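PDB 6E0O: cGAS/DncV-like nucleotidyltransferase in E. coli homolog from Elizabethkingia meningoseptica ATCC 13253 = NBRC 12535, which synthesises cyclic nucleotide second messengers, probably 3',3'-cyclic di-AMP and 3',3'-cyclic di-GMP, as part of a CBASS antiphage defence system. Local coordinates for residues N121-Q125 / A135-P139; N52-V56 / V193-V198; M1-E5 / N287-Q292; E208-V214 / F281-C285. One frame throughout, in Å; residues are numbered along the deposited sequence.

Contact 1. Residues N121-Q125 / A135-P139; sequences NKCIQ and ADVIP. With nucleotides of chain B.
Cys123 places SG between its own backbone N and carbonyl carbon (chi1 65°), Asp136 turns CG to lie anti to its carbonyl carbon (chi1 -76°), and these two choices bring the sulfur within 3.6 Å of Asp136 CG. The framework is the antiparallel beta hairpin of strands 124-126 and 135-147, part of the nucleotidyltransferase core. Ile124 and Val137 form a hydrogen-bonded pair: Ile124 N to Val137 O and Val137 N to Ile124 O are both 2.8 Å and nearly straight. Their side chains leave toward the helices, Ile124 to helix 98-113 and Val137 to helix 21-38. On the face with the nucleotide, the extended Gln125 runs alongside Asp136, amide and carboxylate only 6° from coplanar. One water joins them, accepting from Gln125 NE2 at 2.7 Å and donating to Asp136 OD1 at 2.9 Å, while Gln125 OE1 is bonded to Asn127; this would orient the amide, and the water the carboxylate. Asp136 probably serves as a magnesium and ATP ligand, although here its side chain is about 6 Å from the bound magnesium ion. At the nucleotide itself, extended Lys122 gives NZ to OP1 of A2 of chain B (3.2 Å), and Asp136 OD2 lies 3.0 Å from its O3'.

Contact 2. Residues N52-V56 / V193-V198; sequences NNTNV and VRILKV
Arg194 and Lys197, one helical turn apart, supply the polar half of this contact by reaching for two consecutive backbone carbonyls, those of Asn53 and Thr54. Arg194 takes Asn53 O side-on: NE and NH2 both donate to that one oxygen at 2.9 Å, which sits almost in the guanidinium plane, 4° out of it. The third nitrogen, NH1, is occupied by Ser12 O, which leaves the group with little freedom to turn. Lys197 bends at chi3 (67°) and brings NZ to Thr54 O at 2.8 Å, from above the carbonyl plane; a second, weak bond goes to Thr54 OG1. The loop being held follows helix 48-52, which starts with the Gly-Ser motif (Gly48, Ser49) of the nucleotidyltransferase superfamily, and helix 188-205 holds it through these two side chains. Lys197 NZ also bonds Ser216 OG, consistent with both residues binding GTP. The apolar half belongs to Val56, which points at the helix and spreads over three residues of it. Val56 CG1 rests 3.6 Å from Arg194 CB, Val56 CG2 meets Lys197 CB at 3.9 Å, and Val56 CB touches Val198 CG2 at 3.7 Å. Thr54 CG2 also meets Val193 CG1, more loosely.

Contact 3. Residues M1-E5 / N287-Q292; sequences MNFSE and NYLGYQ
Asn2 N donates to Leu289 O (2.9 Å, 165° at the hydrogen) just where helix 275-289 ends and Gly290 leaves helical geometry with a positive phi of 82°, a value that suits glycine. The Asn2 side chain adds a second bond: ND2 reaches Tyr288 O at 3.0 Å, approaching from above that carbonyl's plane. Backbone and side chain of one residue thus donate to two successive carbonyls at the end of the helix, and a water bridging Asn2 ND2 to Asn287 O extends the pattern by one more. Met1 folds back over the chain end. Met1 CG lies between backbone N and carbonyl carbon and the chain bends again at chi3 (-71°), which sets Met1 SD over one face of the Tyr291 ring, 4.0 Å from the centroid, in a Met-aromatic contact; Met1 CE lies 3.9 Å from Leu289 CB. Phe3 reaches instead toward Tyr288. The two ring planes are not far from parallel, but their centroids are displaced so much that there is little stacking; they meet at Phe3 CZ and Tyr288 CE2 (3.6 Å), while Phe3 CD2 touches Leu289 CD2. Arg202 holds Tyr288 OH, and Thr237 O holds Tyr291 OH. The N-terminus therefore binds the C-terminus in two ways at once: amide N-H groups satisfy carbonyls that the ending helix no longer pairs, and sulfur and rings close over the apolar residues beside them.

Contact 4. Residues E208-V214 / F281-C285; sequences EIADNLV and FMQKC
Phe281 and Val214 meet face-on: Val214 CG2 sits over the ring centre, 3.7 Å from the centroid and 8° off the normal, a textbook CH-pi contact. They join the loop between helices 188-205 and 216-224 to helix 275-289, within the helical part of this cGAS-like fold. The opposite face of the ring is occupied from within its own helix by Cys285 SG, offset toward the rim, so the phenyl group is sandwiched. At the edge of the ring Ile209 CD1 comes to 4.0 Å from Phe281 CD1. Two more branches close around the base of the side chain, Val214 CG1 at 3.7 Å and Leu213 CD2 at 4.0 Å from Phe281 CB. One turn along the helix, the Lys284 and Ile209 side chains run antiparallel alongside each other, with Lys284 CG 3.8 Å from Ile209 CG2, and Lys284 bends at chi2 (-68°) to carry NZ out to Glu208. The salt bridge there, Lys284 NZ to Glu208 OE2 at 2.8 Å, uses the anti side of the carboxylate, where Glu208 is exposed to solvent. Beyond this first shell, Ile219 and Asn200 pack against both Val214 and Phe281, and Arg273 bonds Asn212 O. A type I beta turn from Ala210 to Leu213 probably helps set Leu213, and is closed by Leu213 N donating to Ala210 O at 3.2 Å.

In the fold
Contacts 1 and 2 are buried, whereas contacts 3 and 4 lie nearer the surface and are only partly covered. Contact 1 stands apart in the beta-sheet core, built on paired strand backbones and turned toward the nucleotide. Contact 2 ties a loop of that core to helix 188-205 through charged side chains on carbonyls and an apolar valine. Contacts 3 and 4 share helix 275-289: the first ties its end to the N-terminus, the second packs its middle with apolar groups and one peripheral salt bridge. Contacts 2 and 4 touch directly, Leu196 packing on Phe281 and Cys285, and contact 3 encloses all the others along the chain.

Contact 1. Residues N121-Q125 / A135-P139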
loop_
_atom_site.group_PDB
_atom_site.type_symbol
_atom_site.label_atom_id
_atom_site.label_comp_id
_atom_site.label_asym_id
_atom_site.label_seq_id
_atom_site.Cartn_x
_atom_site.Cartn_y
_atom_site.Cartn_z
ATOM N N ASN A 121 -3.049 -12.338 -10.647
ATOM C CA ASN A 121 -2.404 -13.307 -9.768
ATOM C C ASN A 121 -2.905 -13.194 -8.332
ATOM O O ASN A 121 -3.070 -14.214 -7.647
ATOM C CB ASN A 121 -0.891 -13.109 -9.827
ATOM C CG ASN A 121 -0.132 -14.228 -9.146
ATOM O OD1 ASN A 121 -0.503 -15.397 -9.247
ATOM N ND2 ASN A 121 0.934 -13.874 -8.442
ATOM N N LYS A 122 -3.140 -11.967 -7.855
ATOM C CA LYS A 122 -3.461 -11.726 -6.454
ATOM C C LYS A 122 -4.811 -11.050 -6.260
ATOM O O LYS A 122 -5.158 -10.717 -5.121
ATOM C CB LYS A 122 -2.367 -10.890 -5.782
ATOM C CG LYS A 122 -1.030 -11.593 -5.677
ATOM C CD LYS A 122 0.020 -10.746 -4.970
ATOM C CE LYS A 122 1.412 -11.330 -5.154
ATOM N NZ LYS A 122 2.461 -10.454 -4.576
ATOM N N CYS A 123 -5.590 -10.865 -7.322
ATOM C CA CYS A 123 -6.843 -10.126 -7.230
ATOM C C CYS A 123 -7.652 -10.371 -8.493
ATOM O O CYS A 123 -7.203 -11.046 -9.423
ATOM C CB CYS A 123 -6.566 -8.632 -7.046
ATOM S SG CYS A 123 -5.755 -7.845 -8.469
ATOM N N ILE A 124 -8.861 -9.817 -8.510
ATOM C CA ILE A 124 -9.673 -9.704 -9.716
ATOM C C ILE A 124 -9.710 -8.222 -10.079
ATOM O O ILE A 124 -10.185 -7.393 -9.294
ATOM C CB ILE A 124 -11.097 -10.243 -9.515
ATOM C CG1 ILE A 124 -11.121 -11.667 -8.959
ATOM C CG2 ILE A 124 -11.835 -10.121 -10.837
ATOM C CD1 ILE A 124 -10.514 -12.713 -9.845
ATOM N N GLN A 125 -9.219 -7.878 -11.259
ATOM C CA GLN A 125 -9.231 -6.495 -11.703
ATOM C C GLN A 125 -10.543 -6.194 -12.402
ATOM O O GLN A 125 -11.015 -6.982 -13.225
ATOM C CB GLN A 125 -8.067 -6.255 -12.660
ATOM C CG GLN A 125 -7.882 -4.834 -13.113
ATOM C CD GLN A 125 -6.625 -4.685 -13.944
ATOM O OE1 GLN A 125 -6.690 -4.572 -15.162
ATOM N NE2 GLN A 125 -5.477 -4.712 -13.288
ATOM N N ALA A 135 -10.372 -0.911 -10.345
ATOM C CA ALA A 135 -10.312 -1.460 -9.004
ATOM C C ALA A 135 -9.701 -2.846 -9.045
ATOM O O ALA A 135 -9.960 -3.624 -9.969
ATOM C CB ALA A 135 -11.706 -1.557 -8.371
ATOM N N ASP A 136 -8.896 -3.138 -8.035
ATOM C CA ASP A 136 -8.422 -4.481 -7.758
ATOM C C ASP A 136 -9.255 -5.001 -6.599
ATOM O O ASP A 136 -9.232 -4.418 -5.515
ATOM C CB ASP A 136 -6.957 -4.436 -7.341
ATOM C CG ASP A 136 -6.024 -4.231 -8.508
ATOM O OD1 ASP A 136 -6.498 -4.245 -9.663
ATOM O OD2 ASP A 136 -4.806 -4.078 -8.262
ATOM N N VAL A 137 -9.998 -6.081 -6.828
ATOM C CA VAL A 137 -10.801 -6.707 -5.788
ATOM C C VAL A 137 -10.010 -7.880 -5.228
ATOM O O VAL A 137 -9.595 -8.773 -5.975
ATOM C CB VAL A 137 -12.170 -7.145 -6.328
ATOM C CG1 VAL A 137 -12.959 -7.858 -5.252
ATOM C CG2 VAL A 137 -12.914 -5.939 -6.871
ATOM N N ILE A 138 -9.807 -7.879 -3.915
ATOM C CA ILE A 138 -8.942 -8.850 -3.250
ATOM C C ILE A 138 -9.808 -9.741 -2.368
ATOM O O ILE A 138 -10.046 -9.405 -1.195
ATOM C CB ILE A 138 -7.848 -8.146 -2.434
ATOM C CG1 ILE A 138 -7.059 -7.191 -3.337
ATOM C CG2 ILE A 138 -6.928 -9.170 -1.812
ATOM C CD1 ILE A 138 -6.459 -6.038 -2.616
ATOM N N PRO A 139 -10.321 -10.862 -2.877
ATOM C CA PRO A 139 -10.984 -11.825 -1.986
ATOM C C PRO A 139 -9.972 -12.416 -1.016
ATOM O O PRO A 139 -8.812 -12.644 -1.367
ATOM C CB PRO A 139 -11.545 -12.879 -2.949
ATOM C CG PRO A 139 -10.653 -12.808 -4.130
ATOM C CD PRO A 139 -10.247 -11.351 -4.265
ATOM P P A B 2 1.138 -6.364 -6.425
ATOM O OP1 A B 2 1.425 -7.660 -5.756
ATOM O OP2 A B 2 1.329 -6.248 -7.897
ATOM O "O5'" A B 2 -0.376 -5.980 -6.104
ATOM C "C5'" A B 2 -1.458 -6.574 -6.818
ATOM C "C4'" A B 2 -2.742 -6.526 -6.024
ATOM O "O4'" A B 2 -2.624 -7.433 -4.897
ATOM C "C3'" A B 2 -3.094 -5.160 -5.443
ATOM O "O3'" A B 2 -4.508 -4.974 -5.438
ATOM C "C2'" A B 2 -2.571 -5.248 -4.015
ATOM O "O2'" A B 2 -3.234 -4.410 -3.089
ATOM C "C1'" A B 2 -2.782 -6.723 -3.684
ATOM N N9 A B 2 -1.795 -7.237 -2.733
ATOM C C8 A B 2 -0.474 -7.525 -2.986
ATOM N N7 A B 2 0.182 -7.965 -1.944
ATOM C C5 A B 2 -0.766 -7.955 -0.929
ATOM C C6 A B 2 -0.702 -8.301 0.435
ATOM N N6 A B 2 0.390 -8.753 1.055
ATOM N N1 A B 2 -1.837 -8.179 1.139
ATOM C C2 A B 2 -2.945 -7.729 0.553
ATOM N N3 A B 2 -3.132 -7.372 -0.717
ATOM C C4 A B 2 -1.990 -7.511 -1.407
HETATM O O HOH W 1 -7.199 -12.362 -3.807
HETATM O O HOH W 2 -4.227 -5.468 -11.057
#

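Contact 2. Residues N52-V56 / V193-V198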
loop_
_atom_site.group_PDB
_atom_site.type_symbol
_atom_site.label_atom_id
_atom_site.label_comp_id
_atom_site.label_asym_id
_atom_site.label_seq_id
_atom_site.Cartn_x
_atom_site.Cartn_y
_atom_site.Cartn_z
ATOM N N ASN A 52 -4.570 4.477 2.849
ATOM C CA ASN A 52 -3.512 5.144 3.591
ATOM C C ASN A 52 -3.256 6.564 3.111
ATOM O O ASN A 52 -2.411 7.257 3.693
ATOM C CB ASN A 52 -2.237 4.311 3.501
ATOM C CG ASN A 52 -2.457 2.885 3.953
ATOM O OD1 ASN A 52 -3.064 2.646 4.990
ATOM N ND2 ASN A 52 -1.968 1.931 3.173
ATOM N N ASN A 53 -3.972 7.003 2.081
ATOM C CA ASN A 53 -3.870 8.351 1.530
ATOM C C ASN A 53 -2.468 8.667 1.011
ATOM O O ASN A 53 -1.903 9.723 1.293
ATOM C CB ASN A 53 -4.344 9.415 2.517
ATOM C CG ASN A 53 -4.752 10.696 1.823
ATOM O OD1 ASN A 53 -5.216 10.677 0.677
ATOM N ND2 ASN A 53 -4.584 11.818 2.505
ATOM N N THR A 54 -1.923 7.758 0.207
ATOM C CA THR A 54 -0.588 7.920 -0.354
ATOM C C THR A 54 -0.580 7.915 -1.883
ATOM O O THR A 54 0.460 7.642 -2.479
ATOM C CB THR A 54 0.331 6.828 0.189
ATOM O OG1 THR A 54 -0.226 5.553 -0.147
ATOM C CG2 THR A 54 0.487 6.942 1.695
ATOM N N ASN A 55 -1.689 8.260 -2.531
ATOM C CA ASN A 55 -1.730 8.278 -3.989
ATOM C C ASN A 55 -1.017 9.502 -4.546
ATOM O O ASN A 55 -1.213 10.616 -4.063
ATOM C CB ASN A 55 -3.175 8.386 -4.468
ATOM C CG ASN A 55 -3.872 7.072 -4.532
ATOM O OD1 ASN A 55 -3.358 6.105 -5.090
ATOM N ND2 ASN A 55 -5.061 7.020 -3.953
ATOM N N VAL A 56 -0.229 9.301 -5.603
ATOM C CA VAL A 56 0.483 10.416 -6.222
ATOM C C VAL A 56 0.256 10.460 -7.727
ATOM O O VAL A 56 0.934 11.199 -8.449
ATOM C CB VAL A 56 1.988 10.382 -5.896
ATOM C CG1 VAL A 56 2.201 10.404 -4.395
ATOM C CG2 VAL A 56 2.650 9.151 -6.506
ATOM N N VAL A 193 6.619 10.004 2.187
ATOM C CA VAL A 193 6.283 8.814 1.409
ATOM C C VAL A 193 5.835 9.218 0.013
ATOM O O VAL A 193 6.269 8.646 -0.995
ATOM C CB VAL A 193 5.200 7.987 2.121
ATOM C CG1 VAL A 193 4.617 6.926 1.180
ATOM C CG2 VAL A 193 5.742 7.341 3.380
ATOM N N ARG A 194 4.934 10.202 -0.067
ATOM C CA ARG A 194 4.430 10.624 -1.368
ATOM C C ARG A 194 5.551 11.164 -2.250
ATOM O O ARG A 194 5.612 10.850 -3.443
ATOM C CB ARG A 194 3.299 11.631 -1.199
ATOM C CG ARG A 194 2.074 11.012 -0.554
ATOM C CD ARG A 194 0.930 12.037 -0.485
ATOM N NE ARG A 194 0.016 11.745 0.610
ATOM C CZ ARG A 194 -0.198 12.533 1.661
ATOM N NH1 ARG A 194 0.419 13.705 1.784
ATOM N NH2 ARG A 194 -1.048 12.149 2.596
ATOM N N ILE A 195 6.446 11.984 -1.694
ATOM C CA ILE A 195 7.560 12.491 -2.495
ATOM C C ILE A 195 8.378 11.336 -3.056
ATOM O O ILE A 195 8.745 11.323 -4.234
ATOM C CB ILE A 195 8.442 13.449 -1.675
ATOM C CG1 ILE A 195 7.720 14.760 -1.399
ATOM C CG2 ILE A 195 9.758 13.705 -2.411
ATOM C CD1 ILE A 195 8.386 15.599 -0.322
ATOM N N LEU A 196 8.705 10.363 -2.211
ATOM C CA LEU A 196 9.520 9.245 -2.663
ATOM C C LEU A 196 8.784 8.369 -3.672
ATOM O O LEU A 196 9.422 7.798 -4.557
ATOM C CB LEU A 196 10.032 8.443 -1.467
ATOM C CG LEU A 196 11.077 9.198 -0.633
ATOM C CD1 LEU A 196 11.396 8.404 0.630
ATOM C CD2 LEU A 196 12.355 9.465 -1.393
ATOM N N LYS A 197 7.455 8.254 -3.562
ATOM C CA LYS A 197 6.691 7.562 -4.599
ATOM C C LYS A 197 6.754 8.316 -5.924
ATOM O O LYS A 197 6.867 7.702 -6.992
ATOM C CB LYS A 197 5.243 7.348 -4.145
ATOM C CG LYS A 197 5.098 6.297 -3.040
ATOM C CD LYS A 197 3.656 6.109 -2.588
ATOM C CE LYS A 197 2.784 5.496 -3.660
ATOM N NZ LYS A 197 1.458 5.089 -3.107
ATOM N N VAL A 198 6.671 9.646 -5.883
ATOM C CA VAL A 198 6.824 10.433 -7.105
ATOM C C VAL A 198 8.190 10.180 -7.729
ATOM O O VAL A 198 8.309 9.956 -8.938
ATOM C CB VAL A 198 6.618 11.925 -6.809
ATOM C CG1 VAL A 198 7.112 12.781 -7.978
ATOM C CG2 VAL A 198 5.164 12.215 -6.509
#

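Contact 3. Residues M1-E5 / N287-Q292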
loop_
_atom_site.group_PDB
_atom_site.type_symbol
_atom_site.label_atom_id
_atom_site.label_comp_id
_atom_site.label_asym_id
_atom_site.label_seq_id
_atom_site.Cartn_x
_atom_site.Cartn_y
_atom_site.Cartn_z
ATOM N N MET A 1 20.181 22.036 -4.612
ATOM C CA MET A 1 19.645 20.769 -5.187
ATOM C C MET A 1 18.678 21.064 -6.335
ATOM O O MET A 1 18.396 22.219 -6.632
ATOM C CB MET A 1 18.951 19.950 -4.107
ATOM C CG MET A 1 17.719 20.599 -3.533
ATOM S SD MET A 1 16.627 19.359 -2.825
ATOM C CE MET A 1 16.040 18.571 -4.328
ATOM N N ASN A 2 18.148 20.010 -6.962
ATOM C CA ASN A 2 17.535 20.167 -8.275
ATOM C C ASN A 2 16.087 20.634 -8.232
ATOM O O ASN A 2 15.583 21.120 -9.253
ATOM C CB ASN A 2 17.605 18.846 -9.047
ATOM C CG ASN A 2 19.020 18.421 -9.336
ATOM O OD1 ASN A 2 19.933 19.251 -9.413
ATOM N ND2 ASN A 2 19.212 17.128 -9.521
ATOM N N PHE A 3 15.410 20.489 -7.103
ATOM C CA PHE A 3 14.006 20.839 -6.983
ATOM C C PHE A 3 13.837 21.750 -5.785
ATOM O O PHE A 3 14.472 21.554 -4.745
ATOM C CB PHE A 3 13.145 19.587 -6.832
ATOM C CG PHE A 3 13.295 18.626 -7.975
ATOM C CD1 PHE A 3 12.575 18.796 -9.146
ATOM C CD2 PHE A 3 14.182 17.575 -7.892
ATOM C CE1 PHE A 3 12.728 17.923 -10.201
ATOM C CE2 PHE A 3 14.340 16.695 -8.942
ATOM C CZ PHE A 3 13.615 16.872 -10.102
ATOM N N SER A 4 12.993 22.755 -5.946
ATOM C CA SER A 4 12.822 23.749 -4.911
ATOM C C SER A 4 11.974 23.196 -3.769
ATOM O O SER A 4 11.306 22.163 -3.886
ATOM C CB SER A 4 12.113 24.965 -5.490
ATOM O OG SER A 4 10.780 24.603 -5.816
ATOM N N GLU A 5 12.006 23.912 -2.644
ATOM C CA GLU A 5 11.119 23.609 -1.530
ATOM C C GLU A 5 9.674 23.510 -2.004
ATOM O O GLU A 5 8.953 22.571 -1.647
ATOM C CB GLU A 5 11.290 24.687 -0.460
ATOM C CG GLU A 5 10.401 24.547 0.758
ATOM C CD GLU A 5 10.879 23.515 1.772
ATOM O OE1 GLU A 5 11.957 22.907 1.585
ATOM O OE2 GLU A 5 10.170 23.331 2.779
ATOM N N ASN A 287 20.671 10.983 -5.857
ATOM C CA ASN A 287 21.279 11.495 -7.077
ATOM C C ASN A 287 20.267 12.262 -7.922
ATOM O O ASN A 287 20.587 13.322 -8.475
ATOM C CB ASN A 287 21.866 10.337 -7.886
ATOM C CG ASN A 287 23.056 9.688 -7.212
ATOM O OD1 ASN A 287 23.627 10.234 -6.274
ATOM N ND2 ASN A 287 23.453 8.522 -7.712
ATOM N N TYR A 288 19.046 11.739 -8.037
ATOM C CA TYR A 288 18.017 12.396 -8.833
ATOM C C TYR A 288 17.660 13.750 -8.248
ATOM O O TYR A 288 17.474 14.726 -8.981
ATOM C CB TYR A 288 16.776 11.512 -8.875
ATOM C CG TYR A 288 15.681 12.054 -9.760
ATOM C CD1 TYR A 288 15.715 11.850 -11.126
ATOM C CD2 TYR A 288 14.610 12.757 -9.232
ATOM C CE1 TYR A 288 14.722 12.327 -11.951
ATOM C CE2 TYR A 288 13.605 13.241 -10.047
ATOM C CZ TYR A 288 13.676 13.026 -11.415
ATOM O OH TYR A 288 12.690 13.503 -12.244
ATOM N N LEU A 289 17.535 13.819 -6.923
ATOM C CA LEU A 289 17.158 15.054 -6.255
ATOM C C LEU A 289 18.286 16.074 -6.222
ATOM O O LEU A 289 18.010 17.274 -6.131
ATOM C CB LEU A 289 16.672 14.728 -4.843
ATOM C CG LEU A 289 15.364 13.925 -4.821
ATOM C CD1 LEU A 289 15.131 13.263 -3.464
ATOM C CD2 LEU A 289 14.180 14.798 -5.213
ATOM N N GLY A 290 19.534 15.636 -6.321
ATOM C CA GLY A 290 20.623 16.582 -6.404
ATOM C C GLY A 290 21.073 17.122 -5.080
ATOM O O GLY A 290 21.626 18.225 -5.032
ATOM N N TYR A 291 20.835 16.383 -4.000
ATOM C CA TYR A 291 21.384 16.744 -2.706
ATOM C C TYR A 291 22.905 16.714 -2.739
ATOM O O TYR A 291 23.523 15.914 -3.445
ATOM C CB TYR A 291 20.887 15.774 -1.636
ATOM C CG TYR A 291 19.508 16.104 -1.140
ATOM C CD1 TYR A 291 19.297 17.198 -0.308
ATOM C CD2 TYR A 291 18.414 15.341 -1.510
ATOM C CE1 TYR A 291 18.045 17.519 0.142
ATOM C CE2 TYR A 291 17.159 15.644 -1.043
ATOM C CZ TYR A 291 16.985 16.726 -0.209
ATOM O OH TYR A 291 15.713 17.042 0.211
ATOM N N GLN A 292 23.503 17.594 -1.949
ATOM C CA GLN A 292 24.949 17.722 -1.865
ATOM C C GLN A 292 25.415 17.572 -0.418
ATOM O O GLN A 292 24.623 17.647 0.523
ATOM C CB GLN A 292 25.380 19.079 -2.437
ATOM C CG GLN A 292 24.927 20.308 -1.641
ATOM C CD GLN A 292 23.441 20.641 -1.781
ATOM O OE1 GLN A 292 22.676 19.913 -2.416
ATOM N NE2 GLN A 292 23.029 21.753 -1.170
ATOM O OXT GLN A 292 26.600 17.374 -0.147
HETATM O O HOH W 3 21.671 15.681 -9.758
HETATM O O HOH W 4 22.858 18.971 -7.624
#

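Contact 4. Residues E208-V214 / F281-C285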
loop_
_atom_site.group_PDB
_atom_site.type_symbol
_atom_site.label_atom_id
_atom_site.label_comp_id
_atom_site.label_asym_id
_atom_site.label_seq_id
_atom_site.Cartn_x
_atom_site.Cartn_y
_atom_site.Cartn_z
ATOM N N GLU A 208 15.685 4.301 -15.095
ATOM C CA GLU A 208 16.828 4.300 -14.196
ATOM C C GLU A 208 16.761 3.164 -13.186
ATOM O O GLU A 208 17.804 2.710 -12.708
ATOM C CB GLU A 208 16.893 5.645 -13.473
ATOM C CG GLU A 208 18.143 5.861 -12.667
ATOM C CD GLU A 208 19.377 5.970 -13.531
ATOM O OE1 GLU A 208 19.249 6.349 -14.714
ATOM O OE2 GLU A 208 20.477 5.680 -13.027
ATOM N N ILE A 209 15.556 2.717 -12.830
ATOM C CA ILE A 209 15.365 1.571 -11.951
ATOM C C ILE A 209 14.251 0.709 -12.529
ATOM O O ILE A 209 13.414 1.174 -13.307
ATOM C CB ILE A 209 15.030 1.970 -10.493
ATOM C CG1 ILE A 209 13.680 2.683 -10.422
ATOM C CG2 ILE A 209 16.152 2.824 -9.908
ATOM C CD1 ILE A 209 13.286 3.120 -9.028
ATOM N N ALA A 210 14.253 -0.564 -12.147
ATOM C CA ALA A 210 13.196 -1.473 -12.555
ATOM C C ALA A 210 11.906 -1.104 -11.841
ATOM O O ALA A 210 11.917 -0.541 -10.742
ATOM C CB ALA A 210 13.570 -2.910 -12.200
ATOM N N ASP A 211 10.781 -1.436 -12.470
ATOM C CA ASP A 211 9.492 -1.069 -11.903
ATOM C C ASP A 211 9.162 -1.845 -10.638
ATOM O O ASP A 211 8.143 -1.545 -10.011
ATOM C CB ASP A 211 8.364 -1.185 -12.935
ATOM C CG ASP A 211 8.144 -2.596 -13.419
ATOM O OD1 ASP A 211 8.824 -3.522 -12.934
ATOM O OD2 ASP A 211 7.274 -2.777 -14.297
ATOM N N ASN A 212 9.998 -2.809 -10.239
ATOM C CA ASN A 212 9.780 -3.566 -9.010
ATOM C C ASN A 212 10.965 -3.508 -8.050
ATOM O O ASN A 212 11.028 -4.320 -7.116
ATOM C CB ASN A 212 9.421 -5.027 -9.312
ATOM C CG ASN A 212 10.523 -5.766 -10.051
ATOM O OD1 ASN A 212 11.559 -5.194 -10.397
ATOM N ND2 ASN A 212 10.303 -7.054 -10.288
ATOM N N LEU A 213 11.911 -2.584 -8.248
ATOM C CA LEU A 213 12.976 -2.409 -7.265
ATOM C C LEU A 213 12.383 -2.172 -5.882
ATOM O O LEU A 213 12.794 -2.793 -4.895
ATOM C CB LEU A 213 13.892 -1.250 -7.662
ATOM C CG LEU A 213 15.031 -0.979 -6.673
ATOM C CD1 LEU A 213 15.989 -2.166 -6.591
ATOM C CD2 LEU A 213 15.779 0.298 -7.064
ATOM N N VAL A 214 11.406 -1.273 -5.796
ATOM C CA VAL A 214 10.684 -1.022 -4.557
ATOM C C VAL A 214 9.204 -0.859 -4.875
ATOM O O VAL A 214 8.823 -0.400 -5.955
ATOM C CB VAL A 214 11.206 0.228 -3.802
ATOM C CG1 VAL A 214 12.679 0.072 -3.457
ATOM C CG2 VAL A 214 10.942 1.486 -4.615
ATOM N N PHE A 281 17.900 2.124 -3.929
ATOM C CA PHE A 281 16.830 3.084 -4.183
ATOM C C PHE A 281 17.150 4.437 -3.547
ATOM O O PHE A 281 16.972 5.482 -4.173
ATOM C CB PHE A 281 15.495 2.517 -3.692
ATOM C CG PHE A 281 14.341 3.462 -3.877
ATOM C CD1 PHE A 281 13.927 3.834 -5.143
ATOM C CD2 PHE A 281 13.674 3.979 -2.784
ATOM C CE1 PHE A 281 12.872 4.708 -5.315
ATOM C CE2 PHE A 281 12.628 4.860 -2.952
ATOM C CZ PHE A 281 12.223 5.220 -4.216
ATOM N N MET A 282 17.616 4.440 -2.295
ATOM C CA MET A 282 17.968 5.709 -1.657
ATOM C C MET A 282 19.056 6.442 -2.438
ATOM O O MET A 282 19.010 7.665 -2.595
ATOM C CB MET A 282 18.450 5.459 -0.223
ATOM C CG MET A 282 17.371 5.120 0.779
ATOM S SD MET A 282 16.116 6.404 0.937
ATOM C CE MET A 282 14.828 5.651 -0.012
ATOM N N GLN A 283 20.065 5.714 -2.909
ATOM C CA GLN A 283 21.113 6.337 -3.705
ATOM C C GLN A 283 20.537 6.970 -4.964
ATOM O O GLN A 283 20.903 8.093 -5.331
ATOM C CB GLN A 283 22.150 5.284 -4.067
ATOM C CG GLN A 283 23.192 5.746 -5.029
ATOM C CD GLN A 283 24.232 4.679 -5.260
ATOM O OE1 GLN A 283 24.021 3.742 -6.027
ATOM N NE2 GLN A 283 25.353 4.804 -4.582
ATOM N N LYS A 284 19.659 6.248 -5.665
ATOM C CA LYS A 284 19.073 6.790 -6.885
ATOM C C LYS A 284 18.243 8.031 -6.586
ATOM O O LYS A 284 18.270 9.006 -7.349
ATOM C CB LYS A 284 18.214 5.734 -7.578
ATOM C CG LYS A 284 18.986 4.548 -8.118
ATOM C CD LYS A 284 19.881 4.933 -9.267
ATOM C CE LYS A 284 20.384 3.688 -9.982
ATOM N NZ LYS A 284 21.398 4.019 -11.011
ATOM N N CYS A 285 17.506 8.014 -5.473
ATOM C CA CYS A 285 16.737 9.190 -5.083
ATOM C C CYS A 285 17.660 10.361 -4.789
ATOM O O CYS A 285 17.420 11.486 -5.237
ATOM C CB CYS A 285 15.873 8.880 -3.862
ATOM S SG CYS A 285 14.496 7.754 -4.170
#